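Local coordinates for protein-glutamine gamma-glutamyltransferase (Pseudomonas aeruginosa PAO1, PDB 6G49), which shows transglutaminase activity in vitro, joining protein glutamine and lysine side chains through its periplasmic domain, and is critical for viability of the bacterium, at residues A[79-84]-A[178-183]; A[185-190]-A[229-234]. One frame throughout, in Å; residues are numbered along the deposited sequence. Where two conformers were deposited one is given.

Contact 1: residues A[79-84]-A[178-183]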
ATOM      1  N   GLU A  79      -3.856   1.112  -9.414  1.00 18.38           N
ATOM      2  CA  GLU A  79      -4.146   2.442  -9.910  1.00 18.22           C
ATOM      3  C   GLU A  79      -5.512   2.565 -10.556  1.00 19.51           C
ATOM      4  O   GLU A  79      -5.868   3.703 -10.942  1.00 20.16           O
ATOM      5  CB  GLU A  79      -3.049   2.853 -10.897  1.00 18.40           C
ATOM      6  CG  GLU A  79      -1.718   3.140 -10.228  1.00 20.46           C
ATOM      7  CD  GLU A  79      -0.538   3.233 -11.182  1.00 19.87           C
ATOM      8  OE1 GLU A  79      -0.336   2.267 -11.896  1.00 23.46           O
ATOM      9  OE2 GLU A  79       0.139   4.282 -11.152  1.00 20.28           O
ATOM     10  N   ARG A  80      -6.234   1.490 -10.762  1.00 18.14           N
ATOM     11  CA  ARG A  80      -7.529   1.521 -11.455  1.00 18.77           C
ATOM     12  C   ARG A  80      -8.617   1.210 -10.431  1.00 21.93           C
ATOM     13  O   ARG A  80      -8.496   0.252  -9.698  1.00 22.61           O
ATOM     14  CB  ARG A  80      -7.602   0.431 -12.519  1.00 21.40           C
ATOM     15  CG  ARG A  80      -6.610   0.709 -13.631  1.00 26.22           C
ATOM     16  CD  ARG A  80      -6.710  -0.369 -14.668  1.00 30.98           C
ATOM     17  NE  ARG A  80      -6.066   0.073 -15.876  1.00 37.84           N
ATOM     18  CZ  ARG A  80      -5.680  -0.748 -16.848  1.00 50.67           C
ATOM     19  NH1 ARG A  80      -5.847  -2.053 -16.699  1.00 46.07           N
ATOM     20  NH2 ARG A  80      -5.122  -0.247 -17.943  1.00 53.23           N
ATOM     21  N   PHE A  81      -9.626   2.062 -10.357  1.00 19.21           N
ATOM     22  CA  PHE A  81     -10.768   1.793  -9.501  1.00 18.27           C
ATOM     23  C   PHE A  81     -12.037   1.758 -10.331  1.00 20.40           C
ATOM     24  O   PHE A  81     -12.346   2.770 -10.969  1.00 21.64           O
ATOM     25  CB  PHE A  81     -10.922   2.865  -8.434  1.00 18.66           C
ATOM     26  CG  PHE A  81     -12.063   2.594  -7.494  1.00 19.49           C
ATOM     27  CD1 PHE A  81     -12.087   1.424  -6.745  1.00 21.26           C
ATOM     28  CD2 PHE A  81     -13.103   3.504  -7.376  1.00 23.10           C
ATOM     29  CE1 PHE A  81     -13.155   1.145  -5.904  1.00 22.73           C
ATOM     30  CE2 PHE A  81     -14.157   3.237  -6.523  1.00 24.15           C
ATOM     31  CZ  PHE A  81     -14.141   2.095  -5.738  1.00 22.48           C
ATOM     32  N   ASP A  82     -12.800   0.653 -10.270  1.00 20.92           N
ATOM     33  CA  ASP A  82     -13.986   0.474 -11.166  1.00 22.02           C
ATOM     34  C   ASP A  82     -15.293   0.674 -10.424  1.00 27.40           C
ATOM     35  O   ASP A  82     -16.332   0.416 -10.991  1.00 26.22           O
ATOM     36  CB  ASP A  82     -13.968  -0.871 -11.883  1.00 25.45           C
ATOM     37  CG  ASP A  82     -14.208  -2.064 -10.985  1.00 26.18           C
ATOM     38  OD1 ASP A  82     -14.436  -1.861  -9.799  1.00 24.25           O
ATOM     39  OD2 ASP A  82     -14.184  -3.166 -11.518  1.00 33.10           O
ATOM     40  N   GLY A  83     -15.228   1.170  -9.190  1.00 24.34           N
ATOM     41  CA  GLY A  83     -16.387   1.351  -8.352  1.00 24.64           C
ATOM     42  C   GLY A  83     -16.580   0.218  -7.354  1.00 27.22           C
ATOM     43  O   GLY A  83     -17.361   0.389  -6.408  1.00 31.47           O
ATOM     44  N   ARG A  84     -15.898  -0.910  -7.559  1.00 25.95           N
ATOM     45  CA  ARG A  84     -15.904  -2.106  -6.651  0.50 33.71           C
ATOM     46  C   ARG A  84     -14.466  -2.471  -6.228  1.00 32.33           C
ATOM     47  O   ARG A  84     -14.126  -2.592  -5.047  1.00 35.84           O
ATOM     48  CB  ARG A  84     -16.554  -3.322  -7.338  0.50 34.43           C
ATOM     49  CG  ARG A  84     -16.092  -3.576  -8.770  0.50 43.58           C
ATOM     50  CD  ARG A  84     -16.385  -4.916  -9.439  0.50 48.56           C
ATOM     51  NE  ARG A  84     -15.296  -5.319 -10.322  0.50 37.07           N
ATOM     52  CZ  ARG A  84     -15.433  -6.155 -11.335  0.50 43.41           C
ATOM     53  NH1 ARG A  84     -14.416  -6.900 -11.733  0.50 45.23           N
ATOM     54  NH2 ARG A  84     -16.599  -6.255 -11.946  0.50 53.17           N
ATOM     55  N   GLN A 178      -8.038   8.963 -11.988  1.00 18.76           N
ATOM     56  CA  GLN A 178      -9.132   8.200 -12.551  1.00 18.12           C
ATOM     57  C   GLN A 178     -10.154   7.818 -11.488  1.00 20.43           C
ATOM     58  O   GLN A 178      -9.780   7.256 -10.459  1.00 20.08           O
ATOM     59  CB  GLN A 178      -8.644   6.916 -13.207  1.00 20.79           C
ATOM     60  CG  GLN A 178      -9.702   6.001 -13.780  1.00 21.11           C
ATOM     61  CD  GLN A 178     -10.207   4.989 -12.766  1.00 23.86           C
ATOM     62  OE1 GLN A 178      -9.385   4.429 -12.013  1.00 21.42           O
ATOM     63  NE2 GLN A 178     -11.538   4.747 -12.748  1.00 20.03           N
ATOM     64  N   LEU A 179     -11.429   8.081 -11.740  1.00 21.35           N
ATOM     65  CA  LEU A 179     -12.549   7.518 -10.974  1.00 20.97           C
ATOM     66  C   LEU A 179     -13.676   7.200 -11.936  1.00 25.20           C
ATOM     67  O   LEU A 179     -13.798   7.865 -12.980  1.00 24.66           O
ATOM     68  CB  LEU A 179     -13.093   8.479  -9.923  1.00 21.40           C
ATOM     69  CG  LEU A 179     -12.166   8.746  -8.756  1.00 23.52           C
ATOM     70  CD1 LEU A 179     -12.701   9.827  -7.848  1.00 28.06           C
ATOM     71  CD2 LEU A 179     -11.884   7.496  -7.967  1.00 24.47           C
ATOM     72  N   PRO A 180     -14.592   6.292 -11.568  1.00 23.00           N
ATOM     73  CA  PRO A 180     -15.850   6.179 -12.321  1.00 25.71           C
ATOM     74  C   PRO A 180     -16.583   7.509 -12.234  1.00 25.04           C
ATOM     75  O   PRO A 180     -16.541   8.182 -11.228  1.00 24.51           O
ATOM     76  CB  PRO A 180     -16.645   5.053 -11.619  1.00 24.43           C
ATOM     77  CG  PRO A 180     -15.595   4.346 -10.760  1.00 24.64           C
ATOM     78  CD  PRO A 180     -14.548   5.373 -10.399  1.00 23.04           C
ATOM     79  N   MET A 181     -17.358   7.831 -13.281  1.00 24.66           N
ATOM     80  CA  MET A 181     -18.141   9.023 -13.254  1.00 25.07           C
ATOM     81  C   MET A 181     -19.311   8.875 -12.267  1.00 26.89           C
ATOM     82  O   MET A 181     -19.654   9.830 -11.622  1.00 29.69           O
ATOM     83  CB  MET A 181     -18.718   9.310 -14.647  1.00 28.48           C
ATOM     84  CG  MET A 181     -19.526  10.565 -14.656  1.00 37.57           C
ATOM     85  SD  MET A 181     -20.034  10.788 -16.420  1.00 47.49           S
ATOM     86  CE  MET A 181     -21.185   9.441 -16.623  1.00 51.16           C
ATOM     87  N   HIS A 182     -19.861   7.673 -12.181  1.00 26.98           N
ATOM     88  CA  HIS A 182     -21.071   7.423 -11.383  1.00 32.86           C
ATOM     89  C   HIS A 182     -20.683   6.716 -10.084  1.00 28.46           C
ATOM     90  O   HIS A 182     -19.669   6.051  -9.995  1.00 29.08           O
ATOM     91  CB  HIS A 182     -22.086   6.583 -12.159  1.00 36.12           C
ATOM     92  CG  HIS A 182     -22.578   7.266 -13.381  1.00 47.63           C
ATOM     93  ND1 HIS A 182     -23.163   8.530 -13.333  1.00 54.30           N
ATOM     94  CD2 HIS A 182     -22.543   6.895 -14.682  1.00 58.05           C
ATOM     95  CE1 HIS A 182     -23.473   8.905 -14.556  1.00 62.16           C
ATOM     96  NE2 HIS A 182     -23.107   7.917 -15.402  1.00 58.39           N
ATOM     97  N   GLY A 183     -21.555   6.848  -9.094  1.00 27.52           N
ATOM     98  CA  GLY A 183     -21.322   6.137  -7.851  1.00 26.07           C
ATOM     99  C   GLY A 183     -20.618   6.996  -6.818  1.00 24.82           C
ATOM    100  O   GLY A 183     -19.949   7.967  -7.118  1.00 26.50           O
TER

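Contact 2: residues A[185-190]-A[229-234]. With PO4 (phosphate ion), chain E.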
ATOM      1  N   PRO A 185     -21.562   9.421  -4.563  1.00 25.42           N
ATOM      2  CA  PRO A 185     -21.717  10.865  -4.582  1.00 27.52           C
ATOM      3  C   PRO A 185     -21.363  11.532  -3.240  1.00 23.90           C
ATOM      4  O   PRO A 185     -20.870  12.646  -3.213  1.00 30.18           O
ATOM      5  CB  PRO A 185     -23.226  11.021  -4.889  1.00 29.60           C
ATOM      6  CG  PRO A 185     -23.865   9.751  -4.352  1.00 28.05           C
ATOM      7  CD  PRO A 185     -22.835   8.678  -4.708  1.00 27.23           C
ATOM      8  N   ARG A 186     -21.594  10.841  -2.117  1.00 26.45           N
ATOM      9  CA  ARG A 186     -21.299  11.455  -0.825  1.00 25.18           C
ATOM     10  C   ARG A 186     -19.777  11.679  -0.672  1.00 24.94           C
ATOM     11  O   ARG A 186     -19.321  12.668  -0.143  1.00 25.02           O
ATOM     12  CB  ARG A 186     -21.940  10.682   0.335  1.00 28.61           C
ATOM     13  CG  ARG A 186     -23.471  10.781   0.366  1.00 34.29           C
ATOM     14  CD  ARG A 186     -24.058  10.037   1.578  1.00 35.07           C
ATOM     15  NE  ARG A 186     -24.075   8.581   1.440  1.00 35.08           N
ATOM     16  CZ  ARG A 186     -24.223   7.694   2.432  1.00 36.03           C
ATOM     17  NH1 ARG A 186     -24.323   8.100   3.698  1.00 35.15           N
ATOM     18  NH2 ARG A 186     -24.272   6.408   2.136  1.00 38.32           N
ATOM     19  N   ALA A 187     -18.987  10.684  -1.082  1.00 24.68           N
ATOM     20  CA  ALA A 187     -17.559  10.791  -0.974  1.00 23.67           C
ATOM     21  C   ALA A 187     -17.011  11.883  -1.899  1.00 23.85           C
ATOM     22  O   ALA A 187     -16.062  12.604  -1.510  1.00 23.86           O
ATOM     23  CB  ALA A 187     -16.932   9.439  -1.258  1.00 24.21           C
ATOM     24  N   ARG A 188     -17.620  12.026  -3.093  1.00 24.25           N
ATOM     25  CA  ARG A 188     -17.254  13.086  -4.003  0.50 24.42           C
ATOM     26  C   ARG A 188     -17.576  14.445  -3.379  1.00 25.87           C
ATOM     27  O   ARG A 188     -16.783  15.384  -3.464  1.00 26.87           O
ATOM     28  CB  ARG A 188     -17.947  12.906  -5.355  0.50 23.86           C
ATOM     29  CG  ARG A 188     -17.322  11.854  -6.258  0.50 24.79           C
ATOM     30  CD  ARG A 188     -18.209  11.658  -7.472  0.50 27.19           C
ATOM     31  NE  ARG A 188     -18.360  10.256  -7.808  0.50 25.23           N
ATOM     32  CZ  ARG A 188     -17.580   9.600  -8.664  0.50 27.65           C
ATOM     33  NH1 ARG A 188     -16.757  10.260  -9.471  0.50 30.19           N
ATOM     34  NH2 ARG A 188     -17.618   8.279  -8.703  0.50 19.36           N
ATOM     35  N   ALA A 189     -18.731  14.548  -2.698  1.00 26.18           N
ATOM     36  CA  ALA A 189     -19.081  15.827  -1.996  1.00 29.62           C
ATOM     37  C   ALA A 189     -18.065  16.169  -0.896  1.00 27.62           C
ATOM     38  O   ALA A 189     -17.637  17.302  -0.730  1.00 29.74           O
ATOM     39  CB  ALA A 189     -20.494  15.731  -1.425  1.00 31.64           C
ATOM     40  N   LEU A 190     -17.656  15.155  -0.115  1.00 29.38           N
ATOM     41  CA  LEU A 190     -16.642  15.351   0.878  1.00 24.74           C
ATOM     42  C   LEU A 190     -15.346  15.858   0.236  1.00 23.35           C
ATOM     43  O   LEU A 190     -14.732  16.759   0.756  1.00 26.53           O
ATOM     44  CB  LEU A 190     -16.423  14.045   1.644  1.00 25.06           C
ATOM     45  CG  LEU A 190     -15.273  14.053   2.641  1.00 26.38           C
ATOM     46  CD1 LEU A 190     -15.504  15.017   3.809  1.00 30.21           C
ATOM     47  CD2 LEU A 190     -15.000  12.655   3.174  1.00 26.29           C
ATOM     48  N   ASP A 229     -22.672   1.831  -3.601  1.00 30.97           N
ATOM     49  CA  ASP A 229     -21.911   3.001  -3.240  1.00 27.52           C
ATOM     50  C   ASP A 229     -21.020   2.645  -2.040  1.00 26.72           C
ATOM     51  O   ASP A 229     -21.223   3.157  -0.936  1.00 26.93           O
ATOM     52  CB  ASP A 229     -22.779   4.210  -2.965  1.00 29.80           C
ATOM     53  CG  ASP A 229     -23.643   4.535  -4.170  1.00 40.56           C
ATOM     54  OD1 ASP A 229     -23.089   4.925  -5.205  1.00 31.68           O
ATOM     55  OD2 ASP A 229     -24.855   4.311  -4.086  1.00 42.90           O
ATOM     56  N   GLY A 230     -20.046   1.775  -2.287  1.00 25.75           N
ATOM     57  CA  GLY A 230     -19.274   1.135  -1.214  1.00 28.04           C
ATOM     58  C   GLY A 230     -18.402   2.101  -0.432  1.00 25.13           C
ATOM     59  O   GLY A 230     -18.134   1.925   0.775  1.00 24.11           O
ATOM     60  N   VAL A 231     -17.819   3.089  -1.107  1.00 23.57           N
ATOM     61  CA  VAL A 231     -16.998   4.048  -0.421  1.00 21.06           C
ATOM     62  C   VAL A 231     -17.892   4.892   0.500  1.00 24.91           C
ATOM     63  O   VAL A 231     -17.556   5.151   1.655  1.00 22.06           O
ATOM     64  CB  VAL A 231     -16.192   4.922  -1.403  1.00 22.61           C
ATOM     65  CG1 VAL A 231     -15.426   6.033  -0.720  1.00 22.46           C
ATOM     66  CG2 VAL A 231     -15.266   4.043  -2.223  1.00 24.08           C
ATOM     67  N   ASP A 232     -19.013   5.400  -0.018  1.00 23.81           N
ATOM     68  CA  ASP A 232     -19.961   6.188   0.827  1.00 25.28           C
ATOM     69  C   ASP A 232     -20.396   5.350   2.045  1.00 24.61           C
ATOM     70  O   ASP A 232     -20.430   5.897   3.150  1.00 24.87           O
ATOM     71  CB  ASP A 232     -21.209   6.551   0.011  1.00 24.87           C
ATOM     72  CG  ASP A 232     -21.024   7.651  -1.007  1.00 30.83           C
ATOM     73  OD1 ASP A 232     -19.863   8.086  -1.183  1.00 26.97           O
ATOM     74  OD2 ASP A 232     -22.081   8.058  -1.665  1.00 28.90           O
ATOM     75  N   ASP A 233     -20.812   4.119   1.791  1.00 27.38           N
ATOM     76  CA  ASP A 233     -21.377   3.236   2.852  1.00 27.97           C
ATOM     77  C   ASP A 233     -20.342   3.059   3.977  1.00 28.47           C
ATOM     78  O   ASP A 233     -20.639   3.159   5.189  1.00 28.72           O
ATOM     79  CB  ASP A 233     -21.880   1.912   2.286  1.00 28.10           C
ATOM     80  CG  ASP A 233     -23.094   2.062   1.364  1.00 29.44           C
ATOM     81  OD1 ASP A 233     -23.676   3.159   1.330  1.00 31.40           O
ATOM     82  OD2 ASP A 233     -23.342   1.111   0.622  1.00 31.37           O
ATOM     83  N   PHE A 234     -19.090   2.805   3.593  1.00 24.76           N
ATOM     84  CA  PHE A 234     -18.012   2.675   4.553  1.00 23.32           C
ATOM     85  C   PHE A 234     -17.744   3.986   5.271  1.00 25.66           C
ATOM     86  O   PHE A 234     -17.660   4.017   6.493  1.00 24.27           O
ATOM     87  CB  PHE A 234     -16.750   2.108   3.889  1.00 23.57           C
ATOM     88  CG  PHE A 234     -15.528   2.268   4.747  1.00 21.50           C
ATOM     89  CD1 PHE A 234     -15.335   1.466   5.883  1.00 21.07           C
ATOM     90  CD2 PHE A 234     -14.527   3.161   4.411  1.00 21.09           C
ATOM     91  CE1 PHE A 234     -14.208   1.629   6.675  1.00 21.94           C
ATOM     92  CE2 PHE A 234     -13.393   3.323   5.193  1.00 20.23           C
ATOM     93  CZ  PHE A 234     -13.209   2.526   6.322  1.00 19.96           C
TER
HETATM   94  P   PO4 E 504     -25.976   2.236  -1.331  1.00 64.75           P
HETATM   95  O1  PO4 E 504     -26.403   2.631  -2.724  1.00 70.89           O
HETATM   96  O2  PO4 E 504     -25.864   3.521  -0.508  1.00 55.91           O
HETATM   97  O3  PO4 E 504     -24.666   1.476  -1.432  1.00 43.29           O
HETATM   98  O4  PO4 E 504     -26.928   1.259  -0.658  1.00 70.39           O
HETATM   99  O   HOH W   1     -24.406   7.095  -1.081  1.00 34.58           O

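Contact 1: residues A[79-84]-A[178-183]
Gln178 lays its carboxamide alongside the backbone of Phe81 and grips both polar groups of that one residue. OE1 of Gln178 accepts from Phe81 N at 2.9 Å; the N-H points almost straight at the oxygen (174°) and lies in the carbonyl plane, on a lone pair. In return, Gln178 NE2 donates to Phe81 O at 2.8 Å, and this acceptor lies nearly in the amide plane of Gln178, although the donor is tilted 25° from the plane of the Phe81 carbonyl. Two nearly linear bonds thus fix the rotation of the amide. The side chain reaches this position with CG anti to the backbone N (chi1 177°) and a bend at chi2. Here the end of strand 72-81, part of the large antiparallel sheet, meets the loop between helices 170-175 and 185-197; the glutamine side chain pairs with Phe81 N and O much as a neighbouring strand's backbone would, just past a classic beta bulge at Glu79 and Arg80 opposite Ala87. Pro180 crosses the Phe81 side chain at about a right angle, its CD 3.8 Å from Phe81 CD2. The same CD comes within 3.5 Å of Phe81 O, and CG of Pro180 packs 3.6 Å from Gly83 N. That nitrogen also lies over the centre of the Phe81 ring. Leu179 CD2 approaches Phe81 CD2 at 4.2 Å, and the Leu179 side chain also touches Phe252 and Ala256 of helix 243-256.

Contact 2: residues A[185-190]-A[229-234]
Asp232 pushes its carboxylate against the first turn of helix 185-197, overlapping CB of Arg186 and the ring of Pro185. Within the transglutaminase-like domain, this carboxylate from helix 230-238 takes two backbone N-H groups in that first turn; the short segment axes of 230-234 and 185-190 run at 72° to each other, 8.1 Å apart. OD2 of Asp232 accepts from Arg186 N at 2.9 Å on its syn side but well out of the carboxylate plane, and OD1 accepts from Ala187 N at 2.7 Å from above that plane. The helix end would be expected to stabilise the negative charge. Beside these bonds, Ala187 CB packs on Val231 CG1 at 3.8 Å.

The Arg186 chain, bent at chi3 (-76°), carries its guanidinium across Asp232, the two planes 82° apart, with Asp232 O over one face. Its NH2 forms a salt bridge of 3.4 Å to OD1 of Asp233, whose OD2 accepts from Gly227 N, and NH1 pairs with Asp237. A phosphate ion, probably from the crystallisation liquor, accepts from Asp229 N through O3 (3.0 Å). Water 1, at the guanidinium edge, accepts from Arg186 NE at 2.9 Å and donates to Asp232 OD2 at 2.6 Å.

In the fold
The two contacts follow one another along the chain, contact 1 closing at Gly183 just before contact 2 opens at Pro185, and their centres lie about 12 Å apart on the same side of the chain's centre. In the conformer given, Arg188 ties them together: NH1 lies 2.7 Å from Pro180 O and NH2 2.8 Å from Gly183 O, both probable hydrogen bonds. Helix 243-256, which begins with Cys243, the probable nucleophile, is touched by Leu179 from contact 1 and by Ala187 and Val231 from contact 2. Loop 178-183 therefore runs from the end of strand 72-81 to the helical part of the periplasmic domain, with both contacts away from the probable active-site residues.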